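Local coordinates for protein thiamine-monophosphate kinase (Aquifex aeolicus, PDB 1VQV) that probably catalyses the ATP-dependent phosphorylation of thiamine monophosphate to thiamine diphosphate, the active form of vitamin B1, and works as a homodimer, at residues Val44-Glu47 and Gly48-Leu52. Numbering follows the deposited sequence.
Sequences VLNE and GVHFL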
loop_
_atom_site.group_PDB
_atom_site.type_symbol
_atom_site.label_atom_id
_atom_site.label_comp_id
_atom_site.label_asym_id
_atom_site.label_seq_id
_atom_site.Cartn_x
_atom_site.Cartn_y
_atom_site.Cartn_z
ATOM N N VAL B 44 2.354 6.168 -5.386
ATOM C CA VAL B 44 3.635 6.349 -4.731
ATOM C C VAL B 44 4.305 7.667 -5.080
ATOM O O VAL B 44 4.201 8.159 -6.202
ATOM C CB VAL B 44 4.585 5.149 -5.049
ATOM C CG1 VAL B 44 4.837 5.041 -6.531
ATOM C CG2 VAL B 44 5.894 5.291 -4.281
ATOM N N LEU B 45 4.969 8.249 -4.089
ATOM C CA LEU B 45 5.700 9.494 -4.259
ATOM C C LEU B 45 7.107 9.197 -3.762
ATOM O O LEU B 45 7.312 8.885 -2.589
ATOM C CB LEU B 45 5.073 10.637 -3.437
ATOM C CG LEU B 45 3.633 11.043 -3.795
ATOM C CD1 LEU B 45 3.260 12.368 -3.133
ATOM C CD2 LEU B 45 3.519 11.175 -5.303
ATOM N N ASN B 46 8.076 9.246 -4.667
ATOM C CA ASN B 46 9.441 8.979 -4.272
ATOM C C ASN B 46 10.309 10.187 -4.473
ATOM O O ASN B 46 10.286 10.829 -5.533
ATOM C CB ASN B 46 10.032 7.802 -5.042
ATOM C CG ASN B 46 9.384 6.493 -4.681
ATOM O OD1 ASN B 46 9.233 6.163 -3.509
ATOM N ND2 ASN B 46 8.992 5.733 -5.692
ATOM N N GLU B 47 11.074 10.486 -3.428
ATOM C CA GLU B 47 11.996 11.596 -3.438
ATOM C C GLU B 47 12.898 11.482 -4.660
ATOM O O GLU B 47 13.324 10.390 -5.037
ATOM C CB GLU B 47 12.857 11.573 -2.183
ATOM C CG GLU B 47 13.642 12.857 -2.011
ATOM C CD GLU B 47 14.736 12.761 -0.976
ATOM O OE1 GLU B 47 14.635 11.936 -0.044
ATOM O OE2 GLU B 47 15.698 13.541 -1.099
ATOM N N GLY B 48 13.188 12.622 -5.265
ATOM C CA GLY B 48 14.040 12.627 -6.426
ATOM C C GLY B 48 13.256 12.592 -7.718
ATOM O O GLY B 48 13.632 13.239 -8.701
ATOM N N VAL B 49 12.158 11.845 -7.710
ATOM C CA VAL B 49 11.323 11.717 -8.887
ATOM C C VAL B 49 10.054 12.572 -8.805
ATOM O O VAL B 49 9.892 13.521 -9.572
ATOM C CB VAL B 49 10.929 10.235 -9.121
ATOM C CG1 VAL B 49 10.011 10.117 -10.339
ATOM C CG2 VAL B 49 12.179 9.394 -9.321
ATOM N N HIS B 50 9.173 12.252 -7.861
ATOM C CA HIS B 50 7.906 12.971 -7.711
ATOM C C HIS B 50 7.973 14.309 -6.990
ATOM O O HIS B 50 7.116 15.180 -7.199
ATOM C CB HIS B 50 6.879 12.076 -7.009
ATOM C CG HIS B 50 6.701 10.746 -7.672
ATOM N ND1 HIS B 50 7.409 9.626 -7.296
ATOM C CD2 HIS B 50 5.951 10.379 -8.738
ATOM C CE1 HIS B 50 7.107 8.624 -8.104
ATOM N NE2 HIS B 50 6.225 9.054 -8.987
ATOM N N PHE B 51 8.985 14.474 -6.143
ATOM C CA PHE B 51 9.140 15.703 -5.379
ATOM C C PHE B 51 10.568 15.806 -4.861
ATOM O O PHE B 51 11.336 14.853 -4.968
ATOM C CB PHE B 51 8.148 15.701 -4.204
ATOM C CG PHE B 51 8.444 14.664 -3.154
ATOM C CD1 PHE B 51 9.328 14.942 -2.119
ATOM C CD2 PHE B 51 7.855 13.400 -3.211
ATOM C CE1 PHE B 51 9.627 13.984 -1.156
ATOM C CE2 PHE B 51 8.149 12.432 -2.250
ATOM C CZ PHE B 51 9.040 12.729 -1.220
ATOM N N LEU B 52 10.908 16.962 -4.296
ATOM C CA LEU B 52 12.234 17.200 -3.736
ATOM C C LEU B 52 12.084 17.443 -2.255
ATOM O O LEU B 52 11.036 17.926 -1.807
ATOM C CB LEU B 52 12.881 18.429 -4.358
ATOM C CG LEU B 52 13.094 18.370 -5.862
ATOM C CD1 LEU B 52 13.782 19.642 -6.314
ATOM C CD2 LEU B 52 13.918 17.163 -6.209
#
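His50 and Phe51 fold back against Asn46 and Leu45 in a tight turn, a local contact at the end of strand 38-46, where the chain leaves the sheet of the PurM-like N-terminal domain. The backbone carbonyl of Asn46 holds the turn together: its O accepts from Val49 N at 3.0 Å and from His50 N at 2.9 Å, the latter lying closer to the carbonyl plane. Gly48 N also bonds to Phe51 O, a further backbone link that spans Val49 and His50. Gly48 takes a positive phi (95°), a backbone conformation open to glycine.

His50, a substrate-binding residue, has its ring fixed by the strand. Its ND1 accepts a nearly straight bond from Asn46 N (2.7 Å, N-H...N angle 172°), although the donor stands somewhat out of the ring plane. With CG beside its own backbone N (chi1 -54°), the imidazole turns back against the strand; Val44 O lies over one face and Val49 CG1 over the other, while Leu45 CD2 touches His50 CB at 3.9 Å.

Phe51 packs further along. Glu47 CA sits over its ring face, 4.1 Å from the centroid in a CH-pi contact, and Leu45 CB meets CE2 of Phe51 at 3.8 Å. The Glu47 carboxylate extends away from this ring to Arg53, with which it forms a salt bridge, and to the backbone N of Ile126.

Leu45 and Phe51 both pack on Ile128 of the adjoining strand 127-136, while Asn46 and His50 border Asn87 and Ser121 of the second subunit; the turn thus leads from the end of strand 38-46 toward helix 57-73, beside the dimer partner.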